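Long-range contacts in hypothetical protein Atu3615 (Agrobacterium tumefaciens str. C58, PDB 1ZNP), which is of unknown function but adopts the cupin fold, and so probably encloses a small-molecule or metal pocket as many cupins do: residues G23-T28 with T41-L46; Y45-G50 with Q109-L114; R57-V62 with P104-Q109; W65-G70 with L89-L94; A71-H76 with T118-T123. One frame throughout, in Å; residues are numbered along the deposited sequence.

In the fold
The five contacts show how parts of one cupin fold are joined by different means. Contact 1 is a hairpin near one edge of the sheet; contact 2 continues from it along strand 41-48, sharing Tyr45 and Leu46, and reaches across to strand 108-113. Contacts 2 and 5 cross in the chain, as do contacts 4 and 5; each pair has centres about 7 Å apart, and the three touch one another. Contact 3 is fastened to the other end of strand 108-113, with its centre about 18 Å from that of contact 2. Gln109 belongs to contacts 2 and 3, and its OE1 bonds to Trp65 NE1 of contact 4.

Contact 1: G23-T28 with T41-L46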
# COMPACT_ATOMS: atom_id res chain seq x y z
N GLY A 23 -10.89 18.17 -7.02
CA GLY A 23 -12.04 17.42 -6.55
C GLY A 23 -13.07 18.32 -5.88
O GLY A 23 -12.94 19.54 -5.88
N PHE A 24 -14.09 17.70 -5.30
CA PHE A 24 -15.14 18.43 -4.62
C PHE A 24 -15.27 17.89 -3.20
O PHE A 24 -15.02 16.71 -2.96
CB PHE A 24 -16.47 18.28 -5.38
CG PHE A 24 -16.37 18.67 -6.82
CD1 PHE A 24 -15.77 17.81 -7.74
CD2 PHE A 24 -16.80 19.91 -7.25
CE1 PHE A 24 -15.60 18.19 -9.07
CE2 PHE A 24 -16.64 20.31 -8.57
CZ PHE A 24 -16.04 19.45 -9.49
N TYR A 25 -15.68 18.73 -2.26
CA TYR A 25 -15.78 18.27 -0.89
C TYR A 25 -16.76 19.09 -0.07
O TYR A 25 -17.28 20.11 -0.52
CB TYR A 25 -14.40 18.33 -0.23
CG TYR A 25 -14.10 19.66 0.44
CD1 TYR A 25 -13.97 19.74 1.82
CD2 TYR A 25 -13.97 20.84 -0.31
CE1 TYR A 25 -13.72 20.96 2.45
CE2 TYR A 25 -13.72 22.07 0.32
CZ TYR A 25 -13.60 22.11 1.70
OH TYR A 25 -13.35 23.30 2.35
N HIS A 26 -17.02 18.63 1.15
CA HIS A 26 -17.90 19.31 2.07
C HIS A 26 -17.53 18.83 3.46
O HIS A 26 -17.46 17.63 3.70
CB HIS A 26 -19.37 18.99 1.77
CG HIS A 26 -20.31 19.47 2.83
ND1 HIS A 26 -20.64 20.80 3.00
CD2 HIS A 26 -20.96 18.81 3.82
CE1 HIS A 26 -21.43 20.94 4.04
NE2 HIS A 26 -21.64 19.74 4.56
N GLN A 27 -17.28 19.76 4.36
CA GLN A 27 -16.94 19.38 5.73
C GLN A 27 -18.26 19.01 6.39
O GLN A 27 -19.23 19.76 6.32
CB GLN A 27 -16.27 20.55 6.47
CG GLN A 27 -15.84 20.21 7.89
CD GLN A 27 -15.10 21.36 8.56
OE1 GLN A 27 -14.01 21.75 8.14
NE2 GLN A 27 -15.69 21.90 9.61
N THR A 28 -18.29 17.85 7.02
CA THR A 28 -19.50 17.36 7.67
C THR A 28 -19.41 17.42 9.17
O THR A 28 -20.40 17.22 9.86
CB THR A 28 -19.76 15.92 7.29
OG1 THR A 28 -18.65 15.12 7.70
CG2 THR A 28 -19.94 15.77 5.78
N THR A 41 -12.07 16.09 12.66
CA THR A 41 -12.98 16.60 11.63
C THR A 41 -13.25 15.45 10.66
O THR A 41 -12.49 14.47 10.61
CB THR A 41 -12.42 17.79 10.80
OG1 THR A 41 -11.27 17.36 10.07
CG2 THR A 41 -12.07 18.98 11.70
N ALA A 42 -14.33 15.59 9.90
CA ALA A 42 -14.72 14.59 8.91
C ALA A 42 -15.09 15.37 7.66
O ALA A 42 -15.41 16.55 7.73
CB ALA A 42 -15.91 13.76 9.42
N ILE A 43 -15.09 14.69 6.51
CA ILE A 43 -15.37 15.34 5.25
C ILE A 43 -15.86 14.35 4.20
O ILE A 43 -15.56 13.17 4.27
CB ILE A 43 -14.06 16.01 4.75
CG1 ILE A 43 -14.15 17.52 4.93
CG2 ILE A 43 -13.70 15.57 3.34
CD1 ILE A 43 -13.44 18.02 6.19
N TYR A 44 -16.65 14.83 3.24
CA TYR A 44 -17.12 14.02 2.12
C TYR A 44 -16.17 14.54 1.03
O TYR A 44 -15.94 15.74 0.94
CB TYR A 44 -18.57 14.35 1.75
CG TYR A 44 -19.62 13.53 2.47
CD1 TYR A 44 -20.83 14.10 2.85
CD2 TYR A 44 -19.38 12.21 2.82
CE1 TYR A 44 -21.78 13.37 3.58
CE2 TYR A 44 -20.31 11.47 3.53
CZ TYR A 44 -21.50 12.05 3.91
OH TYR A 44 -22.41 11.31 4.64
N TYR A 45 -15.60 13.64 0.23
CA TYR A 45 -14.66 14.04 -0.81
C TYR A 45 -14.90 13.20 -2.08
O TYR A 45 -15.14 12.00 -1.99
CB TYR A 45 -13.23 13.86 -0.31
CG TYR A 45 -12.16 14.37 -1.26
CD1 TYR A 45 -12.04 15.72 -1.55
CD2 TYR A 45 -11.25 13.49 -1.84
CE1 TYR A 45 -11.02 16.20 -2.40
CE2 TYR A 45 -10.24 13.95 -2.69
CZ TYR A 45 -10.13 15.30 -2.96
OH TYR A 45 -9.12 15.75 -3.77
N LEU A 46 -14.80 13.84 -3.24
CA LEU A 46 -15.05 13.13 -4.49
C LEU A 46 -14.12 13.49 -5.65
O LEU A 46 -13.81 14.65 -5.89
CB LEU A 46 -16.50 13.35 -4.93
CG LEU A 46 -16.93 12.73 -6.27
CD1 LEU A 46 -18.38 12.31 -6.22
CD2 LEU A 46 -16.70 13.71 -7.39
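The beta hairpin of strands 24-30 and 41-48 sets Phe24, His26 and Thr28 against Leu46, Tyr44 and Ala42, a worked example of antiparallel pairing. Phe24 and Leu46 form a hydrogen-bonded pair, with Phe24 N 3.1 Å from Leu46 O and Leu46 N 2.9 Å from Phe24 O. His26 and Tyr44 repeat the pattern, Tyr44 N lying 3.0 Å from His26 O. Farther along, Thr28 N reaches Ala42 O from well above the carbonyl plane, a less regular bond.

The non-hydrogen-bonded pairs, Tyr25 with Tyr45 and Gln27 with Ile43, share one face. Tyr25 CG sits between the backbone N and the carbonyl carbon (chi1 89°), a setting that brings the ring edge at CD1 to 3.8 Å from Ile43 CG1. Tyr25 CB in turn meets the edge of the Tyr45 ring, while Ile43 CD1 lies 3.7 Å from Gln27 CG. On the other face Thr28 CG2 approaches Tyr44 CD1 at 3.5 Å, the two side chains crossing at about a right angle. Helix 7-14 touches Phe24, Tyr44 and Leu46 there. Direction and register are thus set by backbone amides and carbonyls, and the side chains add mainly apolar contacts.

Contact 2: Y45-G50 with Q109-L114; sequences YLLEKG and QSAESL
Leu47 packs against Ala111, Glu112 and Ser113 through CB and one methyl. Its CB starts beside Ser113, 4.1 Å from Ser113 CB, the point where the two backbones are nearest. CG turns away from the carbonyl carbon and lies beside the backbone N (chi1 -59°), and the next torsion runs extended to CD1. That methyl therefore lies along the backbone of strand 108-113: Leu47 CD1 is 3.9 Å from Glu112 CA, 4.0 Å from Ala111 O and 4.2 Å from Ala111 CB. The other methyl, CD2, turns to the neighbouring hairpin and packs on Gly23.

Strands 41-48 and 108-113 are not sheet neighbours. Their short segments cross at 60° and come within 6.0 Å, so in this cupin fold they face each other as non-adjacent strands, with side chains between them. Ile73, on the strand next to 108-113, touches Leu47 as well.

Where the strands converge, one water joins the two backbones. It donates to Glu48 O at 3.0 Å and accepts from Ser113 N at 2.7 Å, giving both polar groups a partner although no direct hydrogen bond links the segments.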
# COMPACT_ATOMS: atom_id res chain seq x y z
N TYR A 45 -15.60 13.64 0.23
CA TYR A 45 -14.66 14.04 -0.81
C TYR A 45 -14.90 13.20 -2.08
O TYR A 45 -15.14 12.00 -1.99
CB TYR A 45 -13.23 13.86 -0.31
CG TYR A 45 -12.16 14.37 -1.26
CD1 TYR A 45 -12.04 15.72 -1.55
CD2 TYR A 45 -11.25 13.49 -1.84
CE1 TYR A 45 -11.02 16.20 -2.40
CE2 TYR A 45 -10.24 13.95 -2.69
CZ TYR A 45 -10.13 15.30 -2.96
OH TYR A 45 -9.12 15.75 -3.77
N LEU A 46 -14.80 13.84 -3.24
CA LEU A 46 -15.05 13.13 -4.49
C LEU A 46 -14.12 13.49 -5.65
O LEU A 46 -13.81 14.65 -5.89
CB LEU A 46 -16.50 13.35 -4.93
CG LEU A 46 -16.93 12.73 -6.27
CD1 LEU A 46 -18.38 12.31 -6.22
CD2 LEU A 46 -16.70 13.71 -7.39
N LEU A 47 -13.69 12.46 -6.36
CA LEU A 47 -12.84 12.65 -7.53
C LEU A 47 -13.57 12.00 -8.70
O LEU A 47 -14.37 11.10 -8.51
CB LEU A 47 -11.48 11.97 -7.33
CG LEU A 47 -10.62 12.43 -6.15
CD1 LEU A 47 -9.42 11.52 -6.03
CD2 LEU A 47 -10.17 13.87 -6.33
N GLU A 48 -13.32 12.48 -9.92
CA GLU A 48 -13.97 11.92 -11.10
C GLU A 48 -12.85 11.60 -12.06
O GLU A 48 -11.71 11.98 -11.82
CB GLU A 48 -14.89 12.93 -11.77
CG GLU A 48 -15.50 13.97 -10.87
CD GLU A 48 -16.37 14.95 -11.63
OE1 GLU A 48 -16.75 15.99 -11.04
OE2 GLU A 48 -16.68 14.68 -12.81
N LYS A 49 -13.16 10.93 -13.15
CA LYS A 49 -12.12 10.63 -14.12
C LYS A 49 -11.55 11.96 -14.56
O LYS A 49 -12.29 12.91 -14.82
CB LYS A 49 -12.67 9.87 -15.33
CG LYS A 49 -11.56 9.37 -16.27
CD LYS A 49 -10.58 8.43 -15.53
CE LYS A 49 -9.35 8.09 -16.37
NZ LYS A 49 -8.50 9.29 -16.66
N GLY A 50 -10.23 12.02 -14.64
CA GLY A 50 -9.60 13.26 -15.05
C GLY A 50 -9.22 14.06 -13.83
O GLY A 50 -8.05 14.08 -13.43
N GLN A 109 0.69 13.26 0.10
CA GLN A 109 -0.37 12.41 -0.42
C GLN A 109 -1.07 12.95 -1.66
O GLN A 109 -1.25 14.15 -1.81
CB GLN A 109 -1.41 12.16 0.67
CG GLN A 109 -2.09 13.42 1.17
CD GLN A 109 -3.19 13.12 2.17
OE1 GLN A 109 -4.12 12.36 1.88
NE2 GLN A 109 -3.11 13.73 3.34
N SER A 110 -1.44 12.04 -2.56
CA SER A 110 -2.15 12.40 -3.79
C SER A 110 -2.99 11.19 -4.18
O SER A 110 -2.69 10.07 -3.78
CB SER A 110 -1.17 12.74 -4.92
OG SER A 110 -0.33 11.65 -5.22
N ALA A 111 -4.05 11.42 -4.94
CA ALA A 111 -4.90 10.32 -5.33
C ALA A 111 -5.62 10.59 -6.65
O ALA A 111 -5.63 11.70 -7.16
CB ALA A 111 -5.91 10.06 -4.22
N GLU A 112 -6.22 9.54 -7.20
CA GLU A 112 -6.96 9.64 -8.43
C GLU A 112 -7.98 8.50 -8.47
O GLU A 112 -7.73 7.42 -7.94
CB GLU A 112 -6.02 9.56 -9.64
CG GLU A 112 -5.21 8.29 -9.70
CD GLU A 112 -3.73 8.49 -9.34
OE1 GLU A 112 -2.97 7.49 -9.47
OE2 GLU A 112 -3.33 9.61 -8.94
N SER A 113 -9.12 8.77 -9.08
CA SER A 113 -10.17 7.76 -9.20
C SER A 113 -9.78 6.83 -10.35
O SER A 113 -9.17 7.27 -11.32
CB SER A 113 -11.51 8.44 -9.51
OG SER A 113 -12.54 7.48 -9.70
N LEU A 114 -10.12 5.55 -10.23
CA LEU A 114 -9.78 4.60 -11.28
C LEU A 114 -10.97 4.33 -12.20
O LEU A 114 -10.93 3.44 -13.03
CB LEU A 114 -9.29 3.29 -10.66
CG LEU A 114 -8.09 3.50 -9.74
CD1 LEU A 114 -7.63 2.17 -9.16
CD2 LEU A 114 -6.95 4.14 -10.51
O HOH W 1 -9.26 11.19 -10.30

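Contact 3: R57-V62 with P104-Q109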
# COMPACT_ATOMS: atom_id res chain seq x y z
N ARG A 57 -0.08 17.80 1.85
CA ARG A 57 0.08 17.15 3.13
C ARG A 57 -0.55 17.97 4.26
O ARG A 57 -0.69 19.19 4.16
CB ARG A 57 1.57 16.90 3.44
CG ARG A 57 2.38 18.15 3.70
CD ARG A 57 3.88 17.87 3.70
NE ARG A 57 4.62 19.10 3.44
CZ ARG A 57 4.83 20.08 4.33
NH1 ARG A 57 4.37 19.99 5.57
NH2 ARG A 57 5.46 21.17 3.95
N VAL A 58 -0.98 17.25 5.30
CA VAL A 58 -1.57 17.84 6.48
C VAL A 58 -0.40 17.73 7.46
O VAL A 58 -0.05 16.63 7.90
CB VAL A 58 -2.78 17.03 6.95
CG1 VAL A 58 -3.42 17.69 8.15
CG2 VAL A 58 -3.79 16.89 5.81
N THR A 59 0.21 18.87 7.77
CA THR A 59 1.40 18.93 8.61
C THR A 59 1.38 18.37 10.02
O THR A 59 2.36 17.78 10.45
CB THR A 59 1.93 20.39 8.74
OG1 THR A 59 0.99 21.18 9.48
CG2 THR A 59 2.14 21.01 7.36
N ASP A 60 0.27 18.52 10.73
CA ASP A 60 0.22 18.08 12.12
C ASP A 60 -0.92 17.17 12.52
O ASP A 60 -1.35 17.17 13.67
CB ASP A 60 0.20 19.32 13.00
CG ASP A 60 -0.83 20.35 12.53
OD1 ASP A 60 -0.56 21.55 12.67
OD2 ASP A 60 -1.90 19.95 12.02
N ALA A 61 -1.42 16.39 11.57
CA ALA A 61 -2.51 15.50 11.89
C ALA A 61 -2.55 14.35 10.91
O ALA A 61 -2.16 14.50 9.75
CB ALA A 61 -3.82 16.26 11.86
N VAL A 62 -3.02 13.22 11.42
CA VAL A 62 -3.19 11.99 10.67
C VAL A 62 -4.54 12.03 9.94
O VAL A 62 -5.58 12.37 10.53
CB VAL A 62 -3.21 10.78 11.63
CG1 VAL A 62 -3.61 9.51 10.87
CG2 VAL A 62 -1.85 10.62 12.28
N PRO A 104 -0.22 8.82 7.47
CA PRO A 104 0.38 9.39 8.68
C PRO A 104 0.56 10.90 8.55
O PRO A 104 0.49 11.45 7.45
CB PRO A 104 1.71 8.62 8.79
CG PRO A 104 2.03 8.29 7.39
CD PRO A 104 0.70 7.88 6.81
N ALA A 105 0.78 11.57 9.68
CA ALA A 105 0.94 13.02 9.72
C ALA A 105 2.15 13.55 8.97
O ALA A 105 3.22 12.95 8.96
CB ALA A 105 0.98 13.49 11.17
N ASN A 106 1.95 14.70 8.33
CA ASN A 106 2.97 15.38 7.55
C ASN A 106 3.52 14.55 6.39
O ASN A 106 4.59 14.84 5.88
CB ASN A 106 4.13 15.82 8.43
CG ASN A 106 5.00 16.88 7.76
OD1 ASN A 106 6.19 16.97 8.02
ND2 ASN A 106 4.39 17.69 6.91
N CYS A 107 2.78 13.52 5.98
CA CYS A 107 3.22 12.69 4.86
C CYS A 107 2.56 13.17 3.57
O CYS A 107 1.36 13.42 3.53
CB CYS A 107 2.83 11.24 5.11
SG CYS A 107 3.04 10.18 3.66
N TRP A 108 3.35 13.30 2.51
CA TRP A 108 2.80 13.73 1.23
C TRP A 108 1.75 12.74 0.72
O TRP A 108 1.91 11.52 0.88
CB TRP A 108 3.91 13.88 0.19
CG TRP A 108 4.80 15.09 0.38
CD1 TRP A 108 6.07 15.10 0.87
CD2 TRP A 108 4.46 16.45 0.10
NE1 TRP A 108 6.55 16.38 0.91
CE2 TRP A 108 5.58 17.23 0.45
CE3 TRP A 108 3.32 17.08 -0.41
CZ2 TRP A 108 5.60 18.62 0.30
CZ3 TRP A 108 3.34 18.47 -0.55
CH2 TRP A 108 4.47 19.22 -0.20
N GLN A 109 0.69 13.26 0.10
CA GLN A 109 -0.37 12.41 -0.42
C GLN A 109 -1.07 12.95 -1.66
O GLN A 109 -1.25 14.15 -1.81
CB GLN A 109 -1.41 12.16 0.67
CG GLN A 109 -2.09 13.42 1.17
CD GLN A 109 -3.19 13.12 2.17
OE1 GLN A 109 -4.12 12.36 1.88
NE2 GLN A 109 -3.11 13.73 3.34
O HOH W 2 -0.83 14.53 4.95
O HOH W 3 -1.63 13.16 7.12
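Pro104 and Ala105 meet Val62 at the start of a type II beta turn that runs from Pro104 to Cys107. Val62 CG2 lies 3.8 Å from Ala105 N and also brushes the Ala105 methyl. Ala105 CA makes a CA-H...O contact of 3.4 Å with Ala61 O. Asn106, at the third position of the turn with the positive phi usual there, gives its backbone N to Val58 O at 2.8 Å, the N-H...O angle being 146°; its CB rests against Thr59 O. The turn itself is closed weakly, by Cys107 N to Pro104 O.

Cys107 O faces Arg57 CB and accepts a hydrogen bond from a water 2.8 Å away. Trp108 follows. Arg57 CG lies between its own backbone N and carbonyl carbon (chi1 69°), and the chain then runs extended to NE, laying CD over the centre of the six-membered indole ring, 3.8 Å from the Trp108 centroid, a CH-pi contact. The guanidinium stands almost upright on the indole, the planes 85° apart, and turns its edge to the ring: Arg57 NE is 3.3 Å from Trp108 CZ2. Gln109 NE2 donates at 2.9 Å to the same water, and Val58 N donates to it as well at 2.7 Å. Gln109 OE1 is bonded to Trp65 NE1 in the interior.

Strand 133-135 pairs with Arg57 on one flank, while strand 73-78 packs against Cys107, Trp108 and Gln109; Trp140 meets the Trp108 ring.

Contact 4: W65-G70 with L89-L94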
# COMPACT_ATOMS: atom_id res chain seq x y z
N TRP A 65 -8.48 7.80 5.12
CA TRP A 65 -9.39 7.76 3.97
C TRP A 65 -10.36 6.60 4.09
O TRP A 65 -9.99 5.51 4.53
CB TRP A 65 -8.59 7.65 2.67
CG TRP A 65 -7.90 8.93 2.25
CD1 TRP A 65 -6.96 9.63 2.94
CD2 TRP A 65 -8.07 9.62 1.00
NE1 TRP A 65 -6.53 10.71 2.21
CE2 TRP A 65 -7.20 10.73 1.01
CE3 TRP A 65 -8.88 9.40 -0.13
CZ2 TRP A 65 -7.10 11.62 -0.06
CZ3 TRP A 65 -8.78 10.29 -1.19
CH2 TRP A 65 -7.90 11.39 -1.15
N HIS A 66 -11.61 6.83 3.69
CA HIS A 66 -12.65 5.81 3.76
C HIS A 66 -13.40 5.74 2.43
O HIS A 66 -13.89 6.76 1.94
CB HIS A 66 -13.65 6.12 4.88
CG HIS A 66 -13.02 6.41 6.21
ND1 HIS A 66 -12.45 7.63 6.51
CD2 HIS A 66 -12.86 5.64 7.31
CE1 HIS A 66 -11.98 7.60 7.74
NE2 HIS A 66 -12.21 6.41 8.25
N TYR A 67 -13.49 4.54 1.86
CA TYR A 67 -14.18 4.36 0.59
C TYR A 67 -15.69 4.24 0.82
O TYR A 67 -16.12 3.52 1.71
CB TYR A 67 -13.68 3.09 -0.11
CG TYR A 67 -14.60 2.63 -1.20
CD1 TYR A 67 -15.70 1.80 -0.92
CD2 TYR A 67 -14.43 3.06 -2.52
CE1 TYR A 67 -16.60 1.43 -1.92
CE2 TYR A 67 -15.31 2.69 -3.52
CZ TYR A 67 -16.40 1.88 -3.22
OH TYR A 67 -17.29 1.56 -4.22
N TYR A 68 -16.49 4.95 0.02
CA TYR A 68 -17.95 4.85 0.19
C TYR A 68 -18.66 4.32 -1.03
O TYR A 68 -19.51 3.44 -0.93
CB TYR A 68 -18.58 6.21 0.55
CG TYR A 68 -18.18 6.80 1.90
CD1 TYR A 68 -17.96 5.98 3.02
CD2 TYR A 68 -18.03 8.17 2.06
CE1 TYR A 68 -17.60 6.53 4.26
CE2 TYR A 68 -17.67 8.73 3.29
CZ TYR A 68 -17.45 7.91 4.38
OH TYR A 68 -17.06 8.48 5.58
N ALA A 69 -18.29 4.83 -2.20
CA ALA A 69 -18.95 4.43 -3.43
C ALA A 69 -18.12 4.75 -4.67
O ALA A 69 -17.15 5.52 -4.60
CB ALA A 69 -20.29 5.13 -3.52
N GLY A 70 -18.52 4.18 -5.80
CA GLY A 70 -17.81 4.40 -7.03
C GLY A 70 -16.65 3.43 -7.21
O GLY A 70 -16.54 2.44 -6.49
N LEU A 89 -7.44 1.92 -2.73
CA LEU A 89 -8.51 2.16 -1.77
C LEU A 89 -9.81 1.73 -2.42
O LEU A 89 -10.21 2.30 -3.43
CB LEU A 89 -8.58 3.64 -1.43
CG LEU A 89 -9.71 4.07 -0.49
CD1 LEU A 89 -9.46 3.50 0.90
CD2 LEU A 89 -9.79 5.58 -0.47
N GLY A 90 -10.47 0.73 -1.84
CA GLY A 90 -11.71 0.25 -2.39
C GLY A 90 -12.30 -0.88 -1.57
O GLY A 90 -11.74 -1.25 -0.55
N PRO A 91 -13.43 -1.45 -2.00
CA PRO A 91 -14.07 -2.53 -1.27
C PRO A 91 -13.67 -3.96 -1.65
O PRO A 91 -14.00 -4.89 -0.93
CB PRO A 91 -15.55 -2.27 -1.54
CG PRO A 91 -15.53 -1.86 -2.98
CD PRO A 91 -14.33 -0.91 -3.05
N ALA A 92 -12.99 -4.15 -2.78
CA ALA A 92 -12.59 -5.49 -3.22
C ALA A 92 -11.46 -6.04 -2.35
O ALA A 92 -10.32 -6.22 -2.79
CB ALA A 92 -12.18 -5.46 -4.69
N ILE A 93 -11.82 -6.33 -1.12
CA ILE A 93 -10.92 -6.82 -0.09
C ILE A 93 -10.15 -8.12 -0.40
O ILE A 93 -9.11 -8.39 0.19
CB ILE A 93 -11.74 -6.96 1.23
CG1 ILE A 93 -10.88 -6.52 2.41
CG2 ILE A 93 -12.28 -8.37 1.40
CD1 ILE A 93 -10.56 -5.03 2.40
N LEU A 94 -10.65 -8.91 -1.35
CA LEU A 94 -10.00 -10.17 -1.71
C LEU A 94 -9.10 -10.01 -2.93
O LEU A 94 -8.53 -10.99 -3.43
CB LEU A 94 -11.05 -11.25 -1.99
CG LEU A 94 -12.16 -11.45 -0.94
CD1 LEU A 94 -13.10 -12.56 -1.42
CD2 LEU A 94 -11.56 -11.80 0.42
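Tyr67 and Pro91 meet where the loop after strand 85-89 of the cupin fold packs against strand 63-68. The proline lies on the phenol ring: Pro91 CD stands over its centre, 3.5 Å from the Tyr67 centroid and 14° off the normal, a well-placed CH-pi contact. Pro91 CG leans toward the rim, 3.6 Å from Tyr67 CE1. Gly90 adds a second, off-centre CH-pi contact, its CA 4.3 Å from the same centroid.

The Tyr67 ring gains this position from a first torsion that sets CG roughly opposite the backbone N (chi1 164°). Its other face has Ala69 N above the rim, so the ring is held between the proline and its own chain. At the far end of the ring, Tyr67 OH donates to Gly70 O, in the carbonyl plane and on a lone pair, at a modelled 2.5 Å whose exact length is doubtful. Tyr68 and Ala69 between them form a classic beta bulge opposite Leu119, and the chain turns a corner at Ala69.

In the sheet, strand 97-103 lies between strands 63-68 and 85-89, so these two segments meet across an intervening strand without a backbone hydrogen bond between them. Val101 of that strand touches both Trp65 and Leu89. Toward the interior, Leu89 CD2 reaches Trp65 CE3 at 3.9 Å and Trp65 CB at the same distance, the two side chains crossing at about a right angle. Leu89 CG lies 4.1 Å from Tyr67 CB.

Contact 5: A71-H76 with T118-T123; sequences APIALH and TLVGCT
A first torsion of -59° in Thr118 sets OG1 toward Ala71 O and leaves CG2 against both Ala71 O and Ile73: OG1 stands opposite the carbonyl carbon, beside the backbone N, and CG2 opposite the backbone N. In Ile73 the second torsion (180°) places CD1 anti to CA, extending the chain, although the first, at -98°, lies away from a staggered position. The result is a close meeting of methyls, Ile73 CD1 lying 3.5 Å from Thr118 CG2. The two side chains meet at a slant, and Ile73 CG1 also rests 3.5 Å from Thr118 OG1. Farther along, Val120 CG1 approaches Ile73 CD1 at 4.1 Å.

The polar branch turns to the backbone. Thr118 OG1 donates to Ala71 O at a modelled 2.5 Å, a value so short that the exact length is doubtful. The same hydroxyl is bonded to Ser113 OG, so it joins residues from three parts of the chain.

Ala71 and Thr118 are the nearest pair, their CA atoms 5.4 Å apart; from there strands 73-78 and 117-124 diverge as opposing walls of the barrel. Leu47 packs on Ile73 and Tyr45 on Val120, continuing the apolar filling. The outer side of strand 73-78 faces the second subunit, where Ala74 packs on Gly96 of that chain and His76 on Arg98 of that chain. Thr118 therefore works in two ways where the walls converge: its hydroxyl lies against the Ala71 carbonyl, apparently as a donor, and its methyl joins Ile73 in the apolar interior.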
# COMPACT_ATOMS: atom_id res chain seq x y z
N ALA A 71 -15.80 3.73 -8.18
CA ALA A 71 -14.63 2.92 -8.50
C ALA A 71 -13.57 3.06 -7.42
O ALA A 71 -13.60 4.00 -6.62
CB ALA A 71 -14.05 3.37 -9.86
N PRO A 72 -12.63 2.11 -7.36
CA PRO A 72 -11.60 2.26 -6.32
C PRO A 72 -10.71 3.45 -6.63
O PRO A 72 -10.84 4.07 -7.68
CB PRO A 72 -10.85 0.93 -6.38
CG PRO A 72 -11.06 0.46 -7.81
CD PRO A 72 -12.51 0.81 -8.04
N ILE A 73 -9.81 3.76 -5.71
CA ILE A 73 -8.90 4.87 -5.89
C ILE A 73 -7.46 4.44 -5.71
O ILE A 73 -7.17 3.45 -5.04
CB ILE A 73 -9.22 6.01 -4.86
CG1 ILE A 73 -10.09 7.09 -5.52
CG2 ILE A 73 -7.93 6.60 -4.28
CD1 ILE A 73 -10.45 8.23 -4.59
N ALA A 74 -6.56 5.17 -6.34
CA ALA A 74 -5.14 4.90 -6.19
C ALA A 74 -4.67 6.03 -5.27
O ALA A 74 -4.70 7.21 -5.64
CB ALA A 74 -4.45 4.95 -7.50
N LEU A 75 -4.26 5.65 -4.06
CA LEU A 75 -3.78 6.60 -3.06
C LEU A 75 -2.27 6.45 -2.96
O LEU A 75 -1.76 5.35 -2.73
CB LEU A 75 -4.44 6.31 -1.71
CG LEU A 75 -4.25 7.36 -0.61
CD1 LEU A 75 -4.84 8.67 -1.03
CD2 LEU A 75 -4.92 6.88 0.65
N HIS A 76 -1.56 7.56 -3.15
CA HIS A 76 -0.10 7.57 -3.12
C HIS A 76 0.40 8.30 -1.89
O HIS A 76 -0.02 9.42 -1.62
CB HIS A 76 0.42 8.23 -4.38
CG HIS A 76 -0.22 7.72 -5.64
ND1 HIS A 76 0.05 6.47 -6.16
CD2 HIS A 76 -1.13 8.28 -6.47
CE1 HIS A 76 -0.67 6.29 -7.26
NE2 HIS A 76 -1.39 7.37 -7.47
N THR A 118 -15.32 8.44 -7.42
CA THR A 118 -15.14 7.77 -6.15
C THR A 118 -15.54 8.77 -5.07
O THR A 118 -15.00 9.88 -5.00
CB THR A 118 -13.69 7.32 -5.91
OG1 THR A 118 -13.27 6.43 -6.95
CG2 THR A 118 -13.58 6.59 -4.57
N LEU A 119 -16.50 8.37 -4.26
CA LEU A 119 -16.98 9.17 -3.15
C LEU A 119 -16.24 8.59 -1.94
O LEU A 119 -16.30 7.40 -1.69
CB LEU A 119 -18.48 8.95 -2.93
CG LEU A 119 -19.29 9.99 -2.14
CD1 LEU A 119 -20.33 9.28 -1.31
CD2 LEU A 119 -18.38 10.81 -1.25
N VAL A 120 -15.54 9.44 -1.20
CA VAL A 120 -14.85 8.96 -0.02
C VAL A 120 -15.10 9.87 1.16
O VAL A 120 -15.70 10.94 1.04
CB VAL A 120 -13.32 8.89 -0.25
CG1 VAL A 120 -12.98 7.98 -1.41
CG2 VAL A 120 -12.76 10.27 -0.50
N GLY A 121 -14.62 9.42 2.31
CA GLY A 121 -14.71 10.18 3.53
C GLY A 121 -13.29 10.35 4.03
O GLY A 121 -12.43 9.50 3.78
N CYS A 122 -13.03 11.45 4.74
CA CYS A 122 -11.72 11.71 5.29
C CYS A 122 -11.86 12.23 6.70
O CYS A 122 -12.58 13.18 6.96
CB CYS A 122 -10.96 12.73 4.44
SG CYS A 122 -10.42 12.13 2.80
N THR A 123 -11.17 11.56 7.62
CA THR A 123 -11.19 11.95 9.02
C THR A 123 -9.78 12.35 9.44
O THR A 123 -8.82 11.57 9.34
CB THR A 123 -11.71 10.80 9.94
OG1 THR A 123 -10.94 9.62 9.72
CG2 THR A 123 -13.17 10.49 9.66